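Local coordinates for protein delta toxin (Clostridium perfringens, PDB 2YGT) that is a haemolytic beta-pore-forming toxin that probably assembles into transmembrane beta-barrel pores in the membranes of target cells, at residues K27-Y32 / Y128-G133; T62-L67 / Y146-S151; S104-V109 / N237-S242. One frame throughout, in Å; residues are numbered along the deposited sequence.

Overall arrangement
Interactions 1, 2 and 3 all reach the antiparallel sheet that runs from strand 12-15 to strand 107-112. In interactions 1 and 2 its strands 27-39 and 61-72 meet the small three-stranded sheet 121-128, 134-137, 148-155. Their centres are 10 Å apart, and they touch where Tyr128 packs beside Thr62 and Ser129 beside Tyr146. Interaction 3, about 17 Å from each of the others between centres, joins the loop leading into strand 107-112 to the loop and first residues of strand 241-259. Along the chain all three first segments come before the three second ones. In this family's soluble monomers the pore-forming prestem is packed against the sandwich, consistent with interactions 1 and 2.

Interaction 1 of 3, residues K27-Y32 / Y128-G133; sequences KQIRKY and YSIGGG
Apolar contact between Ile29 and Ile130 is the middle of this junction, with Tyr128 and Lys27 at its flanks. Ile29 offers two branches: CG2 meets Ile130 CG1 at 3.9 Å, and CD1 meets the same Ile130 CG1 at 4.0 Å, so the methylene of one isoleucine sits against both methyls of the other. CD1 of Ile29 also comes obliquely to the Tyr128 ring, 4.1 Å from CE1. It gets there because CG1 lies between the backbone N and the carbonyl carbon (chi1 74°), with CD1 extended beyond it. At the other end of Ile130, its CD1 lies 4.0 Å from the backbone O of Lys27 and 4.3 Å from Lys27 CB; the lysine contributes the base of its side chain.

Segment 128-133 holds the end of strand 121-128 and the hairpin turn to strand 134-137, a type II beta turn from Ser129 to Gly132 with a G1 beta bulge, Gly132 and Gly133 both opposite Ser129. This sheet probably corresponds to the prestem of leukocidin/hemolysin toxins; here its turn meets strand 27-39.

The polar grip comes from Asp55, whose OD2 is hydrogen-bonded to both Tyr128 OH and Gly131 N, tying the ring and the turn to one carboxylate oxygen. Within the turn, Gly132 N bonds Ser129 O at 3.0 Å. Nearby, Asp54 binds zinc together with His286, whose ring stacks on that of Tyr32.

Interaction 2 of 3, residues T62-L67 / Y146-S151; sequences TTIISL and YAVSKS
Ile64 and Val148 make the apolar part of this buried contact, CD1 of the isoleucine meeting CG1 of the valine at 4.2 Å. The other branch of Ile64 lies beside the next inward residue: its CG2 is 4.4 Å from CB of Lys150.

Strands 62-67 and 148-151 belong to different sheets. Their axes come within 8.9 Å and run nearly parallel, at 14°; alternate residues, Ile64 and Ser66 on one and Val148 and Lys150 on the other, point toward the opposite strand. This is face-to-face packing of the small sheet, consistent with the folded prestem of leukocidin/hemolysin toxins, on the body of the sandwich. Strand 148-155 starts at a classic beta bulge, where Ala147 and Val148 both face Tyr128.

Between lysine and serine the contact is made by carbon rather than by the ammonium group. Lys150 CE is 3.8 Å from Ser66 CB and 4.0 Å from Ser66 OG. The lysine chain leaves anti to its N and then bends at chi2 (55°), which lays its methylenes along strand 62-67. Ser66 OG is held from elsewhere, by a hydrogen bond with Asn228 ND2; the same ND2 also bonds Leu67 O.

Interaction 3 of 3, residues S104-V109 / N237-S242; sequences SSVKIV and NGTKKS
Val106 and Ser242 are the closest backbone positions, their CA atoms 7.3 Å apart, where the loop leading into strand 107-112 passes the first residues of strand 241-259. Two sheets of the beta sandwich are joined here: strand 107-112 is an edge of the seven-stranded sheet, and strand 241-259 belongs to the other large one. Their backbones bond elsewhere, Lys107 with Thr234 and Ser242 with Leu281, so across this contact the two segments are brought together by side chains and a water. The area buried between them is small, 123 Å² with both sides summed.

Val106 is the buried wedge, its side chain directed at segment 237-242. Its CG2 does most of the touching, 3.9 Å from Ser242 CB at the strand start and 4.2 Å from Thr239 CG2 on the preceding loop, so that one methyl meets both partners. The second methyl, CG1, stands anti to the backbone N (chi1 177°) and comes to 4.2 Å from Ser242 OG. That hydroxyl is hydrogen-bonded by Trp283 NE1, while Ser242 presents its CB carbon to the valine.

Thr239 divides its two branches between apolar and polar work. Its CG2 faces Val106, and the side chain also touches Met61 of strand 61-72, whereas OG1 bonds Pro236 O. The same OG1 takes part in the polar link between the segments, which reaches the backbone of Ser104. A single water spans the two segments, donating one hydrogen bond to Ser104 O at 2.8 Å and the other to Thr239 OG1 at 2.9 Å.

Interaction 1 of 3, residues K27-Y32 / Y128-G133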
ATOM      1  N   LYS A  27      32.027 -12.441  -9.860  1.00 53.08           N
ATOM      2  CA  LYS A  27      31.258 -12.778  -8.667  1.00 47.27           C
ATOM      3  C   LYS A  27      29.805 -13.090  -9.015  1.00 44.20           C
ATOM      4  O   LYS A  27      29.166 -12.363  -9.775  1.00 46.53           O
ATOM      5  CB  LYS A  27      31.337 -11.653  -7.633  1.00 44.35           C
ATOM      6  CG  LYS A  27      32.750 -11.357  -7.157  1.00 44.89           C
ATOM      7  CD  LYS A  27      32.752 -10.427  -5.954  1.00 51.96           C
ATOM      8  CE  LYS A  27      34.168 -10.020  -5.569  1.00 52.19           C
ATOM      9  NZ  LYS A  27      34.190  -9.129  -4.374  1.00 47.77           N
ATOM     10  N   GLN A  28      29.291 -14.178  -8.454  1.00 44.77           N
ATOM     11  CA  GLN A  28      27.959 -14.658  -8.801  1.00 45.76           C
ATOM     12  C   GLN A  28      27.042 -14.789  -7.589  1.00 41.75           C
ATOM     13  O   GLN A  28      27.455 -15.264  -6.532  1.00 41.35           O
ATOM     14  CB  GLN A  28      28.061 -15.997  -9.536  1.00 43.35           C
ATOM     15  CG  GLN A  28      26.750 -16.748  -9.663  1.00 48.99           C
ATOM     16  CD  GLN A  28      26.883 -18.012 -10.492  1.00 51.39           C
ATOM     17  OE1 GLN A  28      27.671 -18.067 -11.438  1.00 44.09           O
ATOM     18  NE2 GLN A  28      26.112 -19.036 -10.141  1.00 44.79           N
ATOM     19  N   ILE A  29      25.796 -14.354  -7.751  1.00 20.15           N
ATOM     20  CA  ILE A  29      24.785 -14.509  -6.712  1.00 23.44           C
ATOM     21  C   ILE A  29      23.489 -15.057  -7.311  1.00 25.77           C
ATOM     22  O   ILE A  29      23.290 -15.016  -8.525  1.00 31.16           O
ATOM     23  CB  ILE A  29      24.492 -13.177  -5.995  1.00 29.44           C
ATOM     24  CG1 ILE A  29      23.678 -12.247  -6.899  1.00 23.73           C
ATOM     25  CG2 ILE A  29      25.790 -12.514  -5.541  1.00 28.38           C
ATOM     26  CD1 ILE A  29      23.360 -10.915  -6.266  1.00 23.31           C
ATOM     27  N   ARG A  30      22.609 -15.570  -6.460  1.00 23.62           N
ATOM     28  CA  ARG A  30      21.361 -16.155  -6.936  1.00 25.86           C
ATOM     29  C   ARG A  30      20.146 -15.514  -6.277  1.00 26.37           C
ATOM     30  O   ARG A  30      20.216 -15.056  -5.138  1.00 31.48           O
ATOM     31  CB  ARG A  30      21.360 -17.668  -6.708  1.00 34.18           C
ATOM     32  CG  ARG A  30      22.583 -18.362  -7.283  1.00 40.71           C
ATOM     33  CD  ARG A  30      22.330 -19.837  -7.547  1.00 46.90           C
ATOM     34  NE  ARG A  30      23.379 -20.414  -8.385  1.00 54.69           N
ATOM     35  CZ  ARG A  30      23.282 -21.584  -9.008  1.00 54.64           C
ATOM     36  NH1 ARG A  30      22.179 -22.312  -8.893  1.00 51.46           N
ATOM     37  NH2 ARG A  30      24.286 -22.027  -9.751  1.00 52.98           N
ATOM     38  N   LYS A  31      19.035 -15.481  -7.006  1.00 18.43           N
ATOM     39  CA  LYS A  31      17.796 -14.910  -6.495  1.00 20.73           C
ATOM     40  C   LYS A  31      16.639 -15.888  -6.654  1.00 19.48           C
ATOM     41  O   LYS A  31      16.350 -16.343  -7.761  1.00 20.68           O
ATOM     42  CB  LYS A  31      17.469 -13.601  -7.215  1.00 18.77           C
ATOM     43  CG  LYS A  31      16.205 -12.925  -6.707  1.00 25.78           C
ATOM     44  CD  LYS A  31      15.824 -11.728  -7.561  1.00 28.50           C
ATOM     45  CE  LYS A  31      15.214 -12.161  -8.883  1.00 29.54           C
ATOM     46  NZ  LYS A  31      14.705 -11.000  -9.658  1.00 36.00           N
ATOM     47  N   TYR A  32      15.985 -16.211  -5.543  1.00 19.99           N
ATOM     48  CA  TYR A  32      14.857 -17.135  -5.555  1.00 17.97           C
ATOM     49  C   TYR A  32      13.556 -16.392  -5.288  1.00 17.67           C
ATOM     50  O   TYR A  32      13.452 -15.638  -4.321  1.00 17.50           O
ATOM     51  CB  TYR A  32      15.055 -18.237  -4.509  1.00 19.74           C
ATOM     52  CG  TYR A  32      16.327 -19.030  -4.698  1.00 21.94           C
ATOM     53  CD1 TYR A  32      16.351 -20.161  -5.504  1.00 24.20           C
ATOM     54  CD2 TYR A  32      17.506 -18.644  -4.075  1.00 25.46           C
ATOM     55  CE1 TYR A  32      17.517 -20.890  -5.683  1.00 29.20           C
ATOM     56  CE2 TYR A  32      18.676 -19.364  -4.246  1.00 34.66           C
ATOM     57  CZ  TYR A  32      18.677 -20.486  -5.052  1.00 35.81           C
ATOM     58  OH  TYR A  32      19.840 -21.200  -5.223  1.00 41.98           O
ATOM     59  N   TYR A 128      19.674  -3.923  -5.032  1.00 21.93           N
ATOM     60  CA  TYR A 128      20.628  -4.665  -4.217  1.00 18.35           C
ATOM     61  C   TYR A 128      21.982  -4.766  -4.918  1.00 18.77           C
ATOM     62  O   TYR A 128      22.055  -4.998  -6.125  1.00 18.79           O
ATOM     63  CB  TYR A 128      20.083  -6.065  -3.915  1.00 18.13           C
ATOM     64  CG  TYR A 128      21.009  -6.932  -3.082  1.00 18.41           C
ATOM     65  CD1 TYR A 128      21.970  -7.737  -3.681  1.00 18.67           C
ATOM     66  CD2 TYR A 128      20.921  -6.942  -1.695  1.00 18.47           C
ATOM     67  CE1 TYR A 128      22.817  -8.527  -2.919  1.00 18.99           C
ATOM     68  CE2 TYR A 128      21.762  -7.728  -0.925  1.00 18.82           C
ATOM     69  CZ  TYR A 128      22.706  -8.518  -1.541  1.00 19.07           C
ATOM     70  OH  TYR A 128      23.545  -9.300  -0.780  1.00 19.47           O
ATOM     71  N   SER A 129      23.051  -4.580  -4.153  1.00 19.15           N
ATOM     72  CA  SER A 129      24.403  -4.735  -4.678  1.00 19.62           C
ATOM     73  C   SER A 129      25.082  -5.918  -4.009  1.00 20.75           C
ATOM     74  O   SER A 129      24.881  -6.163  -2.819  1.00 24.07           O
ATOM     75  CB  SER A 129      25.225  -3.467  -4.437  1.00 20.06           C
ATOM     76  OG  SER A 129      24.696  -2.368  -5.161  1.00 25.50           O
ATOM     77  N   ILE A 130      25.877  -6.655  -4.779  1.00 22.95           N
ATOM     78  CA  ILE A 130      26.649  -7.761  -4.231  1.00 20.36           C
ATOM     79  C   ILE A 130      27.462  -7.258  -3.047  1.00 20.79           C
ATOM     80  O   ILE A 130      28.167  -6.256  -3.152  1.00 21.41           O
ATOM     81  CB  ILE A 130      27.593  -8.365  -5.287  1.00 21.57           C
ATOM     82  CG1 ILE A 130      26.792  -8.842  -6.502  1.00 22.03           C
ATOM     83  CG2 ILE A 130      28.402  -9.510  -4.693  1.00 24.33           C
ATOM     84  CD1 ILE A 130      27.645  -9.388  -7.624  1.00 22.39           C
ATOM     85  N   GLY A 131      27.351  -7.947  -1.917  1.00 30.61           N
ATOM     86  CA  GLY A 131      28.001  -7.513  -0.695  1.00 21.33           C
ATOM     87  C   GLY A 131      26.993  -7.140   0.375  1.00 32.32           C
ATOM     88  O   GLY A 131      27.316  -7.129   1.562  1.00 29.47           O
ATOM     89  N   GLY A 132      25.770  -6.827  -0.045  1.00 20.47           N
ATOM     90  CA  GLY A 132      24.696  -6.537   0.889  1.00 28.31           C
ATOM     91  C   GLY A 132      24.072  -5.159   0.751  1.00 33.06           C
ATOM     92  O   GLY A 132      22.986  -4.911   1.273  1.00 20.81           O
ATOM     93  N   GLY A 133      24.751  -4.260   0.046  1.00 20.21           N
ATOM     94  CA  GLY A 133      24.272  -2.896  -0.099  1.00 30.65           C
ATOM     95  C   GLY A 133      22.844  -2.771  -0.602  1.00 26.84           C
ATOM     96  O   GLY A 133      22.411  -3.528  -1.472  1.00 19.18           O
TER

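Interaction 2 of 3, residues T62-L67 / Y146-S151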
ATOM      1  N   THR A  62      19.642 -11.592   2.706  1.00 18.89           N
ATOM      2  CA  THR A  62      18.737 -10.503   2.358  1.00 18.47           C
ATOM      3  C   THR A  62      17.543 -11.004   1.556  1.00 30.03           C
ATOM      4  O   THR A  62      17.704 -11.699   0.552  1.00 25.87           O
ATOM      5  CB  THR A  62      19.457  -9.408   1.539  1.00 20.22           C
ATOM      6  OG1 THR A  62      20.467  -8.786   2.342  1.00 18.91           O
ATOM      7  CG2 THR A  62      18.469  -8.350   1.069  1.00 18.07           C
ATOM      8  N   THR A  63      16.343 -10.647   2.005  1.00 17.80           N
ATOM      9  CA  THR A  63      15.125 -10.970   1.273  1.00 18.91           C
ATOM     10  C   THR A  63      14.297  -9.716   1.005  1.00 21.75           C
ATOM     11  O   THR A  63      13.937  -8.986   1.927  1.00 21.95           O
ATOM     12  CB  THR A  63      14.262 -11.995   2.024  1.00 17.50           C
ATOM     13  OG1 THR A  63      15.016 -13.196   2.232  1.00 22.68           O
ATOM     14  CG2 THR A  63      13.017 -12.325   1.216  1.00 18.03           C
ATOM     15  N   ILE A  64      14.005  -9.474  -0.267  1.00 16.95           N
ATOM     16  CA  ILE A  64      13.197  -8.331  -0.661  1.00 16.72           C
ATOM     17  C   ILE A  64      11.743  -8.760  -0.790  1.00 16.51           C
ATOM     18  O   ILE A  64      11.441  -9.749  -1.455  1.00 16.52           O
ATOM     19  CB  ILE A  64      13.676  -7.742  -1.997  1.00 16.71           C
ATOM     20  CG1 ILE A  64      15.157  -7.378  -1.914  1.00 16.97           C
ATOM     21  CG2 ILE A  64      12.849  -6.521  -2.364  1.00 21.16           C
ATOM     22  CD1 ILE A  64      15.772  -6.990  -3.247  1.00 17.06           C
ATOM     23  N   ILE A  65      10.843  -8.021  -0.150  1.00 16.39           N
ATOM     24  CA  ILE A  65       9.424  -8.364  -0.185  1.00 16.26           C
ATOM     25  C   ILE A  65       8.562  -7.278  -0.824  1.00 16.09           C
ATOM     26  O   ILE A  65       8.533  -6.136  -0.367  1.00 16.06           O
ATOM     27  CB  ILE A  65       8.887  -8.685   1.220  1.00 27.54           C
ATOM     28  CG1 ILE A  65       9.659  -9.866   1.815  1.00 27.96           C
ATOM     29  CG2 ILE A  65       7.393  -8.980   1.168  1.00 19.14           C
ATOM     30  CD1 ILE A  65       9.328 -10.141   3.258  1.00 33.54           C
ATOM     31  N   SER A  66       7.865  -7.652  -1.890  1.00 16.06           N
ATOM     32  CA  SER A  66       6.925  -6.757  -2.545  1.00 15.99           C
ATOM     33  C   SER A  66       5.504  -7.076  -2.088  1.00 17.72           C
ATOM     34  O   SER A  66       5.035  -8.205  -2.220  1.00 16.40           O
ATOM     35  CB  SER A  66       7.036  -6.873  -4.068  1.00 16.08           C
ATOM     36  OG  SER A  66       5.994  -6.161  -4.711  1.00 30.26           O
ATOM     37  N   LEU A  67       4.833  -6.070  -1.544  1.00 18.32           N
ATOM     38  CA  LEU A  67       3.468  -6.213  -1.060  1.00 19.92           C
ATOM     39  C   LEU A  67       2.482  -5.600  -2.052  1.00 18.72           C
ATOM     40  O   LEU A  67       2.530  -4.399  -2.323  1.00 26.54           O
ATOM     41  CB  LEU A  67       3.347  -5.540   0.309  1.00 26.40           C
ATOM     42  CG  LEU A  67       2.047  -5.586   1.106  1.00 39.64           C
ATOM     43  CD1 LEU A  67       2.340  -5.276   2.566  1.00 45.53           C
ATOM     44  CD2 LEU A  67       1.022  -4.611   0.549  1.00 45.04           C
ATOM     45  N   TYR A 146      22.627  -2.369 -11.024  1.00 34.52           N
ATOM     46  CA  TYR A 146      22.536  -3.067  -9.747  1.00 32.38           C
ATOM     47  C   TYR A 146      22.370  -4.563  -9.990  1.00 29.27           C
ATOM     48  O   TYR A 146      21.777  -4.975 -10.986  1.00 31.76           O
ATOM     49  CB  TYR A 146      21.367  -2.534  -8.912  1.00 17.36           C
ATOM     50  CG  TYR A 146      21.611  -1.169  -8.300  1.00 22.90           C
ATOM     51  CD1 TYR A 146      22.333  -1.033  -7.118  1.00 25.41           C
ATOM     52  CD2 TYR A 146      21.116  -0.017  -8.900  1.00 20.69           C
ATOM     53  CE1 TYR A 146      22.555   0.210  -6.552  1.00 24.29           C
ATOM     54  CE2 TYR A 146      21.334   1.235  -8.342  1.00 24.05           C
ATOM     55  CZ  TYR A 146      22.055   1.341  -7.169  1.00 28.56           C
ATOM     56  OH  TYR A 146      22.277   2.579  -6.609  1.00 26.75           O
ATOM     57  N   ALA A 147      22.900  -5.373  -9.081  1.00 30.56           N
ATOM     58  CA  ALA A 147      22.791  -6.821  -9.204  1.00 36.80           C
ATOM     59  C   ALA A 147      21.329  -7.263  -9.192  1.00 37.26           C
ATOM     60  O   ALA A 147      20.940  -8.177  -9.921  1.00 36.16           O
ATOM     61  CB  ALA A 147      23.569  -7.505  -8.096  1.00 32.87           C
ATOM     62  N   VAL A 148      20.525  -6.608  -8.361  1.00 32.69           N
ATOM     63  CA  VAL A 148      19.098  -6.895  -8.274  1.00 36.72           C
ATOM     64  C   VAL A 148      18.315  -5.611  -8.043  1.00 37.83           C
ATOM     65  O   VAL A 148      18.588  -4.874  -7.100  1.00 42.17           O
ATOM     66  CB  VAL A 148      18.779  -7.854  -7.108  1.00 33.18           C
ATOM     67  CG1 VAL A 148      17.283  -8.130  -7.046  1.00 29.48           C
ATOM     68  CG2 VAL A 148      19.561  -9.150  -7.243  1.00 31.19           C
ATOM     69  N   SER A 149      17.341  -5.336  -8.903  1.00 34.16           N
ATOM     70  CA  SER A 149      16.464  -4.193  -8.683  1.00 33.08           C
ATOM     71  C   SER A 149      15.004  -4.614  -8.785  1.00 38.18           C
ATOM     72  O   SER A 149      14.618  -5.337  -9.703  1.00 41.72           O
ATOM     73  CB  SER A 149      16.767  -3.060  -9.664  1.00 33.02           C
ATOM     74  OG  SER A 149      16.013  -3.195 -10.851  1.00 49.48           O
ATOM     75  N   LYS A 150      14.200  -4.165  -7.827  1.00 29.79           N
ATOM     76  CA  LYS A 150      12.783  -4.495  -7.789  1.00 26.93           C
ATOM     77  C   LYS A 150      11.946  -3.222  -7.859  1.00 25.72           C
ATOM     78  O   LYS A 150      12.101  -2.319  -7.036  1.00 18.63           O
ATOM     79  CB  LYS A 150      12.461  -5.290  -6.520  1.00 28.69           C
ATOM     80  CG  LYS A 150      10.986  -5.596  -6.322  1.00 36.08           C
ATOM     81  CD  LYS A 150      10.399  -6.300  -7.534  1.00 47.59           C
ATOM     82  CE  LYS A 150       8.900  -6.503  -7.382  1.00 45.20           C
ATOM     83  NZ  LYS A 150       8.255  -6.852  -8.680  1.00 45.23           N
ATOM     84  N   SER A 151      11.064  -3.151  -8.850  1.00 26.89           N
ATOM     85  CA  SER A 151      10.230  -1.968  -9.042  1.00 26.64           C
ATOM     86  C   SER A 151       8.891  -2.061  -8.325  1.00 24.31           C
ATOM     87  O   SER A 151       8.255  -3.114  -8.298  1.00 22.33           O
ATOM     88  CB  SER A 151      10.005  -1.698 -10.529  1.00 28.68           C
ATOM     89  OG  SER A 151      11.102  -0.987 -11.077  1.00 41.54           O
TER

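Interaction 3 of 3, residues S104-V109 / N237-S242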
ATOM      1  N   SER A 104      15.224 -12.888  16.901  1.00 28.70           N
ATOM      2  CA  SER A 104      16.192 -13.714  16.190  1.00 23.19           C
ATOM      3  C   SER A 104      17.078 -12.840  15.310  1.00 24.32           C
ATOM      4  O   SER A 104      17.731 -13.328  14.387  1.00 22.67           O
ATOM      5  CB  SER A 104      15.479 -14.764  15.339  1.00 27.54           C
ATOM      6  OG  SER A 104      14.638 -15.578  16.134  1.00 31.14           O
ATOM      7  N   SER A 105      17.086 -11.545  15.609  1.00 22.83           N
ATOM      8  CA  SER A 105      17.858 -10.556  14.861  1.00 29.82           C
ATOM      9  C   SER A 105      17.564 -10.549  13.352  1.00 29.41           C
ATOM     10  O   SER A 105      18.450 -10.286  12.535  1.00 33.60           O
ATOM     11  CB  SER A 105      19.358 -10.694  15.141  1.00 24.61           C
ATOM     12  OG  SER A 105      19.809 -12.011  14.911  1.00 35.67           O
ATOM     13  N   VAL A 106      16.316 -10.834  12.995  1.00 25.59           N
ATOM     14  CA  VAL A 106      15.823 -10.573  11.651  1.00 20.44           C
ATOM     15  C   VAL A 106      15.364  -9.125  11.639  1.00 20.16           C
ATOM     16  O   VAL A 106      14.658  -8.695  12.547  1.00 20.30           O
ATOM     17  CB  VAL A 106      14.643 -11.492  11.297  1.00 20.82           C
ATOM     18  CG1 VAL A 106      14.083 -11.146   9.916  1.00 19.37           C
ATOM     19  CG2 VAL A 106      15.071 -12.947  11.365  1.00 20.43           C
ATOM     20  N   LYS A 107      15.769  -8.368  10.624  1.00 19.82           N
ATOM     21  CA  LYS A 107      15.504  -6.933  10.611  1.00 21.48           C
ATOM     22  C   LYS A 107      14.925  -6.415   9.299  1.00 25.90           C
ATOM     23  O   LYS A 107      15.312  -6.855   8.217  1.00 30.87           O
ATOM     24  CB  LYS A 107      16.786  -6.154  10.913  1.00 20.15           C
ATOM     25  CG  LYS A 107      17.364  -6.382  12.294  1.00 26.69           C
ATOM     26  CD  LYS A 107      18.757  -5.785  12.398  1.00 29.77           C
ATOM     27  CE  LYS A 107      19.382  -6.051  13.758  1.00 38.62           C
ATOM     28  NZ  LYS A 107      20.774  -5.520  13.836  1.00 42.18           N
ATOM     29  N   ILE A 108      14.001  -5.466   9.411  1.00 27.55           N
ATOM     30  CA  ILE A 108      13.615  -4.644   8.273  1.00 26.26           C
ATOM     31  C   ILE A 108      14.648  -3.530   8.167  1.00 19.63           C
ATOM     32  O   ILE A 108      14.737  -2.683   9.053  1.00 22.93           O
ATOM     33  CB  ILE A 108      12.224  -4.013   8.467  1.00 21.63           C
ATOM     34  CG1 ILE A 108      11.172  -5.095   8.735  1.00 20.48           C
ATOM     35  CG2 ILE A 108      11.841  -3.182   7.251  1.00 17.65           C
ATOM     36  CD1 ILE A 108       9.769  -4.550   8.932  1.00 17.68           C
ATOM     37  N   VAL A 109      15.441  -3.531   7.103  1.00 18.50           N
ATOM     38  CA  VAL A 109      16.526  -2.558   6.995  1.00 22.55           C
ATOM     39  C   VAL A 109      16.240  -1.418   6.018  1.00 21.21           C
ATOM     40  O   VAL A 109      16.991  -0.443   5.956  1.00 20.11           O
ATOM     41  CB  VAL A 109      17.868  -3.236   6.649  1.00 25.67           C
ATOM     42  CG1 VAL A 109      18.244  -4.236   7.737  1.00 19.54           C
ATOM     43  CG2 VAL A 109      17.788  -3.907   5.288  1.00 18.72           C
ATOM     44  N   ASN A 237      23.243 -15.444   8.907  1.00 34.06           N
ATOM     45  CA  ASN A 237      23.465 -16.471   7.889  1.00 40.09           C
ATOM     46  C   ASN A 237      22.736 -17.800   8.093  1.00 48.34           C
ATOM     47  O   ASN A 237      22.285 -18.417   7.129  1.00 55.23           O
ATOM     48  CB  ASN A 237      24.963 -16.717   7.687  1.00 36.35           C
ATOM     49  CG  ASN A 237      25.586 -15.744   6.708  1.00 36.47           C
ATOM     50  OD1 ASN A 237      24.891 -15.136   5.893  1.00 28.09           O
ATOM     51  ND2 ASN A 237      26.903 -15.592   6.779  1.00 46.49           N
ATOM     52  N   GLY A 238      22.619 -18.239   9.340  1.00 22.20           N
ATOM     53  CA  GLY A 238      22.045 -19.545   9.615  1.00 28.62           C
ATOM     54  C   GLY A 238      20.533 -19.614   9.756  1.00 29.94           C
ATOM     55  O   GLY A 238      19.972 -20.703   9.883  1.00 23.32           O
ATOM     56  N   THR A 239      19.870 -18.458   9.725  1.00 22.21           N
ATOM     57  CA  THR A 239      18.430 -18.375   9.972  1.00 22.23           C
ATOM     58  C   THR A 239      17.601 -19.315   9.095  1.00 22.20           C
ATOM     59  O   THR A 239      17.756 -19.345   7.875  1.00 27.89           O
ATOM     60  CB  THR A 239      17.912 -16.931   9.793  1.00 24.53           C
ATOM     61  OG1 THR A 239      18.741 -16.029  10.538  1.00 29.66           O
ATOM     62  CG2 THR A 239      16.474 -16.808  10.279  1.00 21.66           C
ATOM     63  N   LYS A 240      16.710 -20.073   9.730  1.00 22.91           N
ATOM     64  CA  LYS A 240      15.853 -21.013   9.018  1.00 23.07           C
ATOM     65  C   LYS A 240      14.489 -20.408   8.689  1.00 29.50           C
ATOM     66  O   LYS A 240      14.048 -20.440   7.542  1.00 26.05           O
ATOM     67  CB  LYS A 240      15.677 -22.300   9.826  1.00 27.66           C
ATOM     68  CG  LYS A 240      16.919 -23.178   9.881  1.00 29.86           C
ATOM     69  N   LYS A 241      13.819 -19.862   9.697  1.00 22.96           N
ATOM     70  CA  LYS A 241      12.484 -19.312   9.499  1.00 22.71           C
ATOM     71  C   LYS A 241      12.258 -18.035  10.297  1.00 32.52           C
ATOM     72  O   LYS A 241      12.830 -17.851  11.373  1.00 22.90           O
ATOM     73  CB  LYS A 241      11.420 -20.356   9.854  1.00 23.63           C
ATOM     74  CG  LYS A 241      11.521 -21.628   9.028  1.00 40.67           C
ATOM     75  CD  LYS A 241      10.422 -22.621   9.354  1.00 43.70           C
ATOM     76  CE  LYS A 241      10.637 -23.924   8.599  1.00 44.01           C
ATOM     77  NZ  LYS A 241       9.476 -24.846   8.736  1.00 47.48           N
ATOM     78  N   SER A 242      11.426 -17.153   9.750  1.00 21.83           N
ATOM     79  CA  SER A 242      11.000 -15.944  10.449  1.00 22.32           C
ATOM     80  C   SER A 242       9.546 -15.637  10.095  1.00 25.06           C
ATOM     81  O   SER A 242       8.982 -16.241   9.183  1.00 21.43           O
ATOM     82  CB  SER A 242      11.908 -14.762  10.092  1.00 23.92           C
ATOM     83  OG  SER A 242      11.724 -14.357   8.745  1.00 23.38           O
TER
HETATM   84  O   HOH W   1      17.971 -15.906  13.303  1.00 31.16           O